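Local coordinates for ethylbenzene dehydrogenase alpha-subunit (Aromatoleum aromaticum, PDB 2IVF), which is the molybdenum-bearing subunit of a molybdopterin oxidoreductase, holding a molybdenum atom, two pterin guanine dinucleotides and an iron/sulfur cluster, at residues Y932-K941 with P961-V971; L867-H875 with C916-Y926. One frame throughout, in Å; residues are numbered along the deposited sequence.

How the interactions relate
Both interactions reach one sheet, that of the dinucleotide-binding domain, a member of the double-psi beta-barrel clan, and their centres lie about 18 Å apart. Along the chain they come in series: interaction 2 pairs strand 873-877 with strand 915-917 and the loop after it, and interaction 1 then folds a later part of the same connection against the residues that lead into strand 969-975. The two meet directly where Val971 CG2 packs on Cys916 SG, at 3.7 Å, and where Tyr932 lies against Val918 and Tyr926. Each also reaches MD1, interaction 1 at its pterin and interaction 2 through Phe920, so the two contacts line neighbouring parts of the same cofactor's pocket.

Interaction 1 of 2, residues Y932-K941 with P961-V971; sequences YDILLIGMPK and PAPVTDRGVRV. With MD1 (phosphoric acid 4-(2-amino-4-oxo-3,4,5,6,-tetrahydro-pteridin-6-yl)-2-hydroxy-3,4-dimercapto-but-3-en-yl ester guanylate ester), chain N.
Leu936 lies obliquely across Asp966, CD1 coming to 3.5 Å from Asp966 CB, where the loop 932-941 meets the approach to strand 969-975 in a domain of the double-psi beta-barrel clan. The same methyl rests over the rim of one face of the Tyr932 ring and touches the pterin amino group of MD1. The Tyr932 hydroxyl accepts a nearly straight hydrogen bond from MD1 N16 (OH to N16 2.9 Å, 167° at the hydrogen). A water lies within hydrogen-bonding distance of both this OH and Asp966 OD1, linking the two segments.

With its CG between backbone N and carbonyl carbon (chi1 64°), Asp966 turns its carboxylate toward the cofactor. Its OD1 offers the syn lone pair to Arg967 NH1 in a salt bridge of 2.7 Å, while OD2 is held by Arg615. The Arg967 guanidinium presents its edge to the pterin carbonyl, NH2 giving MD1 O14 an in-plane bond of 2.8 Å. NH2 also bridges to the second dinucleotide, MGD, so this arginine joins both cofactors.

Away from the pterin, the Leu935 and Val971 side chains cross at about a right angle, touching through CD1 and CG1, and Pro940 CB packs on Pro961 CB at 3.7 Å. Between these ends, a water donates to Leu936 O and Thr965 OG1 and accepts from Met939 N at 2.8 Å.

Interaction 2 of 2, residues L867-H875 with C916-Y926; sequences LHRGQPVVH and CIVYFWDAHQY. With MD1 (phosphoric acid 4-(2-amino-4-oxo-3,4,5,6,-tetrahydro-pteridin-6-yl)-2-hydroxy-3,4-dimercapto-but-3-en-yl ester guanylate ester), chain N.
His875 and Ile917 form an antiparallel hydrogen-bonded pair: His875 N reaches Ile917 O at 2.8 Å (162° at the hydrogen), and Ile917 N returns a bond to His875 O at 3.0 Å. Past Val874 and Val918 the two chains separate, and a water bridges them, donating to Val873 O at 2.7 Å while accepting from Tyr919 N and Trp921 NE1. A second water spans the far end between Gly870 O and Gln925 NE2. The other amide atom, Gln925 OE1, accepts from Asp922 N, which fixes the rotation of the carboxamide.

Pro872 occupies the angle between two aromatic rings. Its CA stands almost squarely over the five-membered ring of Trp921, 3.4 Å from the centroid, and its CG points onto the centre of the Tyr926 ring at 3.8 Å; both are CH-pi contacts. Trp921 has its CG beside the backbone N (chi1 -61°), which lays the indole face against Pro872 CA and Gln871 O, while His868 CE1 approaches the rim of the six-membered ring. Tyr919 brings its CE2 edge over the face of the His875 imidazole, an edge-to-face pair with planes at 78°. Val874 CG2 meets Val918 CG2 at 3.7 Å.

Residues of the beta-subunit, among them Trp130, in a cation-pi contact with Arg869, cover part of the 867-875 loop. The antiparallel pair belongs to the sheet of the molybdopterin dinucleotide-binding domain, a family of the double-psi beta-barrel clan, and the loop after strand 915-917 carries Phe920 into the MD1 pocket, where its CZ touches O11.

Interaction 1 of 2, residues Y932-K941 with P961-V971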
# COMPACT_ATOMS: atom_id res chain seq x y z
N TYR A 932 1.07 -14.95 -11.13
CA TYR A 932 0.64 -16.07 -10.31
C TYR A 932 -0.83 -16.41 -10.59
O TYR A 932 -1.24 -17.58 -10.51
CB TYR A 932 0.89 -15.79 -8.84
CG TYR A 932 -0.26 -15.44 -7.95
CD1 TYR A 932 -0.68 -14.10 -7.78
CD2 TYR A 932 -0.81 -16.42 -7.14
CE1 TYR A 932 -1.69 -13.78 -6.87
CE2 TYR A 932 -1.82 -16.12 -6.23
CZ TYR A 932 -2.26 -14.80 -6.09
OH TYR A 932 -3.25 -14.55 -5.18
N ASP A 933 -1.59 -15.40 -10.97
CA ASP A 933 -3.03 -15.60 -11.26
C ASP A 933 -3.31 -16.60 -12.36
O ASP A 933 -4.44 -17.15 -12.42
CB ASP A 933 -3.69 -14.25 -11.56
CG ASP A 933 -3.30 -13.21 -10.58
OD1 ASP A 933 -2.18 -12.70 -10.70
OD2 ASP A 933 -4.11 -12.89 -9.68
N ILE A 934 -2.32 -16.85 -13.23
CA ILE A 934 -2.51 -17.75 -14.34
C ILE A 934 -2.96 -19.12 -13.82
O ILE A 934 -3.69 -19.83 -14.52
CB ILE A 934 -1.24 -17.88 -15.22
CG1 ILE A 934 -1.55 -18.54 -16.57
CG2 ILE A 934 -0.11 -18.76 -14.54
CD1 ILE A 934 -0.42 -18.42 -17.54
N LEU A 935 -2.54 -19.49 -12.62
CA LEU A 935 -2.83 -20.87 -12.13
C LEU A 935 -4.02 -20.98 -11.16
O LEU A 935 -4.24 -22.04 -10.57
CB LEU A 935 -1.57 -21.51 -11.53
CG LEU A 935 -0.69 -20.67 -10.60
CD1 LEU A 935 -1.44 -20.51 -9.29
CD2 LEU A 935 0.61 -21.35 -10.41
N LEU A 936 -4.82 -19.91 -11.08
CA LEU A 936 -5.79 -19.76 -9.98
C LEU A 936 -7.19 -20.22 -10.29
O LEU A 936 -7.94 -20.48 -9.36
CB LEU A 936 -5.79 -18.34 -9.41
CG LEU A 936 -4.49 -17.86 -8.73
CD1 LEU A 936 -4.71 -16.39 -8.26
CD2 LEU A 936 -3.98 -18.75 -7.50
N ILE A 937 -7.48 -20.41 -11.58
CA ILE A 937 -8.64 -21.13 -12.13
C ILE A 937 -9.96 -20.46 -11.94
O ILE A 937 -10.71 -20.37 -12.90
CB ILE A 937 -8.74 -22.59 -11.60
CG1 ILE A 937 -7.44 -23.38 -11.83
CG2 ILE A 937 -9.93 -23.30 -12.23
CD1 ILE A 937 -6.83 -23.11 -13.11
N GLY A 938 -10.29 -20.12 -10.70
CA GLY A 938 -11.48 -19.36 -10.37
C GLY A 938 -12.72 -20.21 -10.29
O GLY A 938 -13.79 -19.79 -10.72
N MET A 939 -12.60 -21.41 -9.76
CA MET A 939 -13.72 -22.33 -9.70
C MET A 939 -14.88 -21.66 -8.97
O MET A 939 -14.74 -21.32 -7.81
CB MET A 939 -13.32 -23.60 -8.93
CG MET A 939 -12.22 -24.43 -9.55
SD MET A 939 -12.70 -25.14 -11.16
CE MET A 939 -13.86 -26.43 -10.69
N PRO A 940 -16.02 -21.41 -9.65
CA PRO A 940 -17.13 -20.81 -8.95
C PRO A 940 -17.87 -21.84 -8.14
O PRO A 940 -18.02 -22.98 -8.59
CB PRO A 940 -18.02 -20.27 -10.07
CG PRO A 940 -17.27 -20.41 -11.31
CD PRO A 940 -16.32 -21.54 -11.08
N LYS A 941 -18.38 -21.43 -6.99
CA LYS A 941 -19.11 -22.35 -6.11
C LYS A 941 -20.46 -22.67 -6.72
O LYS A 941 -21.30 -21.79 -6.85
CB LYS A 941 -19.24 -21.80 -4.67
CG LYS A 941 -19.95 -22.81 -3.75
CD LYS A 941 -19.55 -22.64 -2.30
CE LYS A 941 -20.41 -23.50 -1.38
NZ LYS A 941 -19.87 -23.49 0.02
N PRO A 961 -22.56 -16.96 -8.91
CA PRO A 961 -21.33 -17.65 -8.53
C PRO A 961 -20.13 -16.86 -8.96
O PRO A 961 -19.94 -16.65 -10.14
CB PRO A 961 -21.43 -18.99 -9.28
CG PRO A 961 -22.40 -18.78 -10.35
CD PRO A 961 -23.24 -17.61 -10.06
N ALA A 962 -19.33 -16.42 -8.01
CA ALA A 962 -18.15 -15.61 -8.29
C ALA A 962 -16.95 -16.48 -8.70
O ALA A 962 -16.55 -17.40 -8.00
CB ALA A 962 -17.81 -14.73 -7.07
N PRO A 963 -16.34 -16.18 -9.86
CA PRO A 963 -15.20 -16.96 -10.37
C PRO A 963 -13.88 -16.52 -9.79
O PRO A 963 -12.93 -16.19 -10.53
CB PRO A 963 -15.28 -16.67 -11.87
CG PRO A 963 -15.71 -15.21 -11.87
CD PRO A 963 -16.73 -15.10 -10.78
N VAL A 964 -13.79 -16.55 -8.47
CA VAL A 964 -12.84 -15.71 -7.71
C VAL A 964 -12.13 -16.48 -6.61
O VAL A 964 -11.42 -15.89 -5.82
CB VAL A 964 -13.54 -14.51 -7.08
CG1 VAL A 964 -14.24 -13.61 -8.16
CG2 VAL A 964 -14.53 -14.93 -5.94
N THR A 965 -12.35 -17.78 -6.58
CA THR A 965 -12.01 -18.66 -5.46
C THR A 965 -10.55 -19.08 -5.48
O THR A 965 -10.22 -20.26 -5.42
CB THR A 965 -12.88 -19.89 -5.50
OG1 THR A 965 -12.70 -20.56 -6.75
CG2 THR A 965 -14.39 -19.46 -5.36
N ASP A 966 -9.68 -18.10 -5.51
CA ASP A 966 -8.26 -18.34 -5.64
C ASP A 966 -7.50 -18.66 -4.33
O ASP A 966 -6.35 -19.12 -4.36
CB ASP A 966 -7.58 -17.15 -6.32
CG ASP A 966 -7.67 -15.91 -5.51
OD1 ASP A 966 -7.00 -15.82 -4.45
OD2 ASP A 966 -8.34 -14.97 -5.99
N ARG A 967 -8.12 -18.39 -3.18
CA ARG A 967 -7.44 -18.52 -1.93
C ARG A 967 -7.44 -20.00 -1.56
O ARG A 967 -8.52 -20.63 -1.38
CB ARG A 967 -8.13 -17.67 -0.86
CG ARG A 967 -8.22 -16.18 -1.14
CD ARG A 967 -6.83 -15.52 -0.95
NE ARG A 967 -6.88 -14.07 -0.86
CZ ARG A 967 -6.66 -13.22 -1.85
NH1 ARG A 967 -6.35 -13.63 -3.07
NH2 ARG A 967 -6.71 -11.92 -1.61
N GLY A 968 -6.24 -20.60 -1.51
CA GLY A 968 -6.10 -21.98 -1.15
C GLY A 968 -5.92 -22.89 -2.34
O GLY A 968 -5.87 -24.10 -2.19
N VAL A 969 -5.84 -22.31 -3.54
CA VAL A 969 -5.50 -23.09 -4.70
C VAL A 969 -4.18 -23.82 -4.44
O VAL A 969 -3.29 -23.32 -3.72
CB VAL A 969 -5.47 -22.23 -5.96
CG1 VAL A 969 -4.76 -22.97 -7.16
CG2 VAL A 969 -6.93 -21.85 -6.34
N ARG A 970 -4.08 -25.01 -4.99
CA ARG A 970 -2.91 -25.81 -4.80
C ARG A 970 -1.82 -25.44 -5.79
O ARG A 970 -2.05 -25.37 -6.99
CB ARG A 970 -3.25 -27.28 -4.98
CG ARG A 970 -4.24 -27.83 -3.96
CD ARG A 970 -3.88 -27.47 -2.52
NE ARG A 970 -4.71 -28.13 -1.51
CZ ARG A 970 -4.44 -29.33 -0.96
NH1 ARG A 970 -3.38 -30.06 -1.30
NH2 ARG A 970 -5.24 -29.84 -0.03
N VAL A 971 -0.60 -25.30 -5.27
CA VAL A 971 0.58 -25.15 -6.09
C VAL A 971 1.71 -25.99 -5.53
O VAL A 971 1.71 -26.31 -4.36
CB VAL A 971 1.04 -23.70 -6.18
CG1 VAL A 971 -0.07 -22.86 -6.80
CG2 VAL A 971 1.51 -23.16 -4.80
PB MD1 N . -8.54 -4.10 -11.51
O3B MD1 N . -7.19 -3.38 -11.12
O1B MD1 N . -9.64 -3.13 -11.29
O2B MD1 N . -8.42 -4.90 -12.76
O3A MD1 N . -8.65 -5.19 -10.36
C10 MD1 N . -9.32 -4.94 -9.11
C11 MD1 N . -9.02 -6.17 -8.28
O11 MD1 N . -7.64 -5.95 -7.82
C12 MD1 N . -9.92 -6.23 -7.07
S12 MD1 N . -10.80 -4.86 -6.54
C13 MD1 N . -10.02 -7.36 -6.31
S13 MD1 N . -10.98 -7.44 -4.92
C14 MD1 N . -9.31 -8.62 -6.65
N15 MD1 N . -8.37 -9.15 -5.72
C16 MD1 N . -7.59 -10.23 -6.04
C15 MD1 N . -6.80 -10.76 -5.03
O14 MD1 N . -6.79 -10.26 -3.87
N17 MD1 N . -5.99 -11.78 -5.42
C17 MD1 N . -6.03 -12.30 -6.71
N16 MD1 N . -5.21 -13.31 -6.97
N18 MD1 N . -6.85 -11.79 -7.65
C20 MD1 N . -7.63 -10.78 -7.32
N8 MD1 N . -8.50 -10.30 -8.24
C7 MD1 N . -9.35 -9.16 -8.06
PA MD1 N . -5.92 -2.88 -11.96
O1A MD1 N . -5.30 -1.80 -11.13
O2A MD1 N . -5.08 -4.06 -12.26
O5' MD1 N . -6.48 -2.29 -13.32
C5' MD1 N . -7.17 -1.05 -13.23
C4' MD1 N . -6.63 -0.11 -14.23
O4' MD1 N . -7.28 1.11 -13.92
C1' MD1 N . -6.36 2.12 -14.32
N9 MD1 N . -6.61 3.45 -13.75
C4 MD1 N . -7.14 4.45 -14.43
N3 MD1 N . -7.56 4.48 -15.72
C2 MD1 N . -8.09 5.60 -16.22
N2 MD1 N . -8.53 5.64 -17.51
N1 MD1 N . -8.10 6.73 -15.42
C6 MD1 N . -7.68 6.77 -14.12
O6 MD1 N . -7.80 7.81 -13.47
C5 MD1 N . -7.18 5.57 -13.58
N7 MD1 N . -6.67 5.20 -12.41
C8 MD1 N . -6.34 3.91 -12.52
C2' MD1 N . -5.00 1.61 -13.85
O2' MD1 N . -3.88 2.16 -14.59
C3' MD1 N . -5.13 0.09 -13.97
O3' MD1 N . -4.37 -0.44 -15.10
O HOH W 1 -4.54 -16.64 -3.95
O HOH W 2 -10.44 -21.55 -8.00

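Interaction 2 of 2, residues L867-H875 with C916-Y926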
# COMPACT_ATOMS: atom_id res chain seq x y z
N LEU A 867 10.09 1.27 -2.64
CA LEU A 867 9.72 0.96 -1.24
C LEU A 867 9.75 -0.56 -1.01
O LEU A 867 9.54 -1.02 0.08
CB LEU A 867 8.31 1.49 -0.95
CG LEU A 867 8.32 3.04 -0.94
CD1 LEU A 867 6.95 3.61 -0.56
CD2 LEU A 867 9.36 3.65 -0.00
N HIS A 868 10.02 -1.33 -2.07
CA HIS A 868 9.98 -2.78 -1.98
C HIS A 868 10.98 -3.39 -2.96
O HIS A 868 11.85 -2.69 -3.46
CB HIS A 868 8.57 -3.32 -2.14
CG HIS A 868 7.89 -2.93 -3.42
ND1 HIS A 868 7.91 -3.72 -4.56
CD2 HIS A 868 7.14 -1.85 -3.72
CE1 HIS A 868 7.21 -3.13 -5.51
NE2 HIS A 868 6.72 -2.00 -5.02
N ARG A 869 10.89 -4.69 -3.21
CA ARG A 869 11.88 -5.34 -4.11
C ARG A 869 11.65 -5.01 -5.59
O ARG A 869 12.47 -5.37 -6.43
CB ARG A 869 11.90 -6.84 -3.90
CG ARG A 869 12.20 -7.35 -2.49
CD ARG A 869 12.64 -8.79 -2.54
NE ARG A 869 12.93 -9.30 -1.21
CZ ARG A 869 13.17 -10.57 -0.94
NH1 ARG A 869 13.23 -11.48 -1.91
NH2 ARG A 869 13.38 -10.92 0.33
N GLY A 870 10.54 -4.34 -5.90
CA GLY A 870 10.29 -3.75 -7.24
C GLY A 870 9.80 -4.76 -8.24
O GLY A 870 9.82 -4.52 -9.44
N GLN A 871 9.38 -5.92 -7.75
CA GLN A 871 9.04 -7.06 -8.61
C GLN A 871 8.14 -8.02 -7.86
O GLN A 871 8.04 -7.94 -6.64
CB GLN A 871 10.34 -7.80 -9.00
CG GLN A 871 11.07 -8.34 -7.83
CD GLN A 871 12.49 -8.63 -8.16
OE1 GLN A 871 13.39 -7.86 -7.81
NE2 GLN A 871 12.71 -9.68 -8.89
N PRO A 872 7.50 -8.95 -8.59
CA PRO A 872 6.70 -9.94 -7.92
C PRO A 872 7.50 -10.81 -6.96
O PRO A 872 8.65 -11.18 -7.25
CB PRO A 872 6.14 -10.76 -9.07
CG PRO A 872 6.06 -9.77 -10.24
CD PRO A 872 7.41 -9.11 -10.05
N VAL A 873 6.89 -11.12 -5.81
CA VAL A 873 7.52 -11.89 -4.73
C VAL A 873 6.54 -12.93 -4.22
O VAL A 873 5.35 -12.62 -4.03
CB VAL A 873 7.95 -10.97 -3.58
CG1 VAL A 873 8.47 -11.75 -2.36
CG2 VAL A 873 9.09 -10.03 -4.05
N VAL A 874 7.00 -14.16 -3.99
CA VAL A 874 6.21 -15.11 -3.25
C VAL A 874 6.79 -15.27 -1.84
O VAL A 874 7.99 -15.44 -1.68
CB VAL A 874 6.13 -16.49 -3.92
CG1 VAL A 874 7.52 -17.10 -4.08
CG2 VAL A 874 5.23 -17.39 -3.09
N HIS A 875 5.95 -15.13 -0.80
CA HIS A 875 6.42 -15.34 0.56
C HIS A 875 6.26 -16.81 0.91
O HIS A 875 5.17 -17.38 0.76
CB HIS A 875 5.64 -14.55 1.61
CG HIS A 875 5.66 -13.06 1.42
ND1 HIS A 875 5.59 -12.19 2.48
CD2 HIS A 875 5.72 -12.30 0.30
CE1 HIS A 875 5.62 -10.94 2.03
NE2 HIS A 875 5.70 -10.98 0.71
N CYS A 916 1.76 -20.53 0.86
CA CYS A 916 2.64 -19.50 0.28
C CYS A 916 1.73 -18.37 -0.14
O CYS A 916 0.52 -18.56 -0.34
CB CYS A 916 3.45 -20.02 -0.90
SG CYS A 916 2.43 -20.66 -2.28
N ILE A 917 2.32 -17.19 -0.25
CA ILE A 917 1.57 -15.97 -0.42
C ILE A 917 2.12 -15.14 -1.56
O ILE A 917 3.33 -14.88 -1.61
CB ILE A 917 1.70 -15.10 0.83
CG1 ILE A 917 1.33 -15.90 2.09
CG2 ILE A 917 0.86 -13.81 0.70
CD1 ILE A 917 1.63 -15.13 3.40
N VAL A 918 1.23 -14.69 -2.44
CA VAL A 918 1.58 -13.67 -3.42
C VAL A 918 0.52 -12.58 -3.38
O VAL A 918 -0.64 -12.83 -3.68
CB VAL A 918 1.66 -14.25 -4.87
CG1 VAL A 918 2.07 -13.17 -5.87
CG2 VAL A 918 2.59 -15.48 -4.94
N TYR A 919 0.92 -11.41 -2.90
CA TYR A 919 0.09 -10.21 -2.94
C TYR A 919 0.19 -9.78 -4.37
O TYR A 919 1.26 -9.89 -4.94
CB TYR A 919 0.73 -9.13 -2.07
CG TYR A 919 0.80 -9.52 -0.62
CD1 TYR A 919 -0.32 -9.49 0.17
CD2 TYR A 919 2.01 -9.90 -0.04
CE1 TYR A 919 -0.26 -9.84 1.50
CE2 TYR A 919 2.07 -10.27 1.28
CZ TYR A 919 0.95 -10.20 2.05
OH TYR A 919 0.98 -10.57 3.35
N PHE A 920 -0.92 -9.38 -5.00
CA PHE A 920 -0.89 -9.42 -6.46
C PHE A 920 0.00 -8.40 -7.11
O PHE A 920 0.35 -7.37 -6.52
CB PHE A 920 -2.29 -9.43 -7.08
CG PHE A 920 -3.10 -8.20 -6.85
CD1 PHE A 920 -2.78 -7.03 -7.51
CD2 PHE A 920 -4.22 -8.22 -6.05
CE1 PHE A 920 -3.55 -5.91 -7.35
CE2 PHE A 920 -5.01 -7.08 -5.89
CZ PHE A 920 -4.70 -5.96 -6.55
N TRP A 921 0.37 -8.71 -8.36
CA TRP A 921 1.26 -7.88 -9.16
C TRP A 921 0.65 -7.79 -10.56
O TRP A 921 -0.17 -8.64 -10.95
CB TRP A 921 2.64 -8.55 -9.26
CG TRP A 921 3.27 -8.71 -7.90
CD1 TRP A 921 3.26 -9.83 -7.13
CD2 TRP A 921 3.92 -7.70 -7.13
NE1 TRP A 921 3.93 -9.60 -5.93
CE2 TRP A 921 4.35 -8.30 -5.91
CE3 TRP A 921 4.25 -6.37 -7.39
CZ2 TRP A 921 5.02 -7.58 -4.93
CZ3 TRP A 921 4.91 -5.68 -6.42
CH2 TRP A 921 5.28 -6.26 -5.20
N ASP A 922 1.05 -6.77 -11.32
CA ASP A 922 0.56 -6.69 -12.68
C ASP A 922 1.27 -7.73 -13.49
O ASP A 922 2.42 -8.05 -13.21
CB ASP A 922 0.79 -5.29 -13.25
CG ASP A 922 -0.18 -4.94 -14.37
OD1 ASP A 922 -0.87 -5.83 -14.94
OD2 ASP A 922 -0.16 -3.72 -14.71
N ALA A 923 0.61 -8.26 -14.51
CA ALA A 923 1.13 -9.42 -15.26
C ALA A 923 2.46 -9.20 -15.97
O ALA A 923 3.28 -10.13 -16.03
CB ALA A 923 0.10 -9.94 -16.22
N HIS A 924 2.71 -7.99 -16.48
CA HIS A 924 3.96 -7.74 -17.20
C HIS A 924 5.12 -7.40 -16.25
O HIS A 924 6.23 -6.95 -16.68
CB HIS A 924 3.78 -6.72 -18.33
CG HIS A 924 3.21 -5.39 -17.91
ND1 HIS A 924 2.75 -5.14 -16.63
CD2 HIS A 924 2.99 -4.26 -18.62
CE1 HIS A 924 2.31 -3.90 -16.58
NE2 HIS A 924 2.44 -3.34 -17.77
N GLN A 925 4.90 -7.61 -14.96
CA GLN A 925 5.99 -7.63 -13.98
C GLN A 925 6.62 -9.02 -13.81
O GLN A 925 7.61 -9.19 -13.07
CB GLN A 925 5.52 -7.16 -12.61
CG GLN A 925 4.92 -5.77 -12.59
CD GLN A 925 4.59 -5.33 -11.20
OE1 GLN A 925 3.41 -5.37 -10.76
NE2 GLN A 925 5.61 -4.89 -10.48
N TYR A 926 6.06 -10.01 -14.51
CA TYR A 926 6.51 -11.36 -14.41
C TYR A 926 7.17 -11.82 -15.69
O TYR A 926 6.77 -11.43 -16.80
CB TYR A 926 5.35 -12.34 -14.23
CG TYR A 926 4.54 -12.25 -12.97
CD1 TYR A 926 3.55 -11.27 -12.83
CD2 TYR A 926 4.67 -13.21 -11.98
CE1 TYR A 926 2.76 -11.22 -11.71
CE2 TYR A 926 3.90 -13.15 -10.84
CZ TYR A 926 2.92 -12.21 -10.74
OH TYR A 926 2.12 -12.19 -9.63
PB MD1 N . -8.54 -4.10 -11.51
O3B MD1 N . -7.19 -3.38 -11.12
O1B MD1 N . -9.64 -3.13 -11.29
O2B MD1 N . -8.42 -4.90 -12.76
O3A MD1 N . -8.65 -5.19 -10.36
C10 MD1 N . -9.32 -4.94 -9.11
C11 MD1 N . -9.02 -6.17 -8.28
O11 MD1 N . -7.64 -5.95 -7.82
C12 MD1 N . -9.92 -6.23 -7.07
S12 MD1 N . -10.80 -4.86 -6.54
C13 MD1 N . -10.02 -7.36 -6.31
S13 MD1 N . -10.98 -7.44 -4.92
C14 MD1 N . -9.31 -8.62 -6.65
N15 MD1 N . -8.37 -9.15 -5.72
C16 MD1 N . -7.59 -10.23 -6.04
C15 MD1 N . -6.80 -10.76 -5.03
O14 MD1 N . -6.79 -10.26 -3.87
N17 MD1 N . -5.99 -11.78 -5.42
C17 MD1 N . -6.03 -12.30 -6.71
N16 MD1 N . -5.21 -13.31 -6.97
N18 MD1 N . -6.85 -11.79 -7.65
C20 MD1 N . -7.63 -10.78 -7.32
N8 MD1 N . -8.50 -10.30 -8.24
C7 MD1 N . -9.35 -9.16 -8.06
PA MD1 N . -5.92 -2.88 -11.96
O1A MD1 N . -5.30 -1.80 -11.13
O2A MD1 N . -5.08 -4.06 -12.26
O5' MD1 N . -6.48 -2.29 -13.32
C5' MD1 N . -7.17 -1.05 -13.23
C4' MD1 N . -6.63 -0.11 -14.23
O4' MD1 N . -7.28 1.11 -13.92
C1' MD1 N . -6.36 2.12 -14.32
N9 MD1 N . -6.61 3.45 -13.75
C4 MD1 N . -7.14 4.45 -14.43
N3 MD1 N . -7.56 4.48 -15.72
C2 MD1 N . -8.09 5.60 -16.22
N2 MD1 N . -8.53 5.64 -17.51
N1 MD1 N . -8.10 6.73 -15.42
C6 MD1 N . -7.68 6.77 -14.12
O6 MD1 N . -7.80 7.81 -13.47
C5 MD1 N . -7.18 5.57 -13.58
N7 MD1 N . -6.67 5.20 -12.41
C8 MD1 N . -6.34 3.91 -12.52
C2' MD1 N . -5.00 1.61 -13.85
O2' MD1 N . -3.88 2.16 -14.59
C3' MD1 N . -5.13 0.09 -13.97
O3' MD1 N . -4.37 -0.44 -15.10
O HOH W 3 8.25 -5.43 -11.41
O HOH W 4 3.77 -10.63 -2.99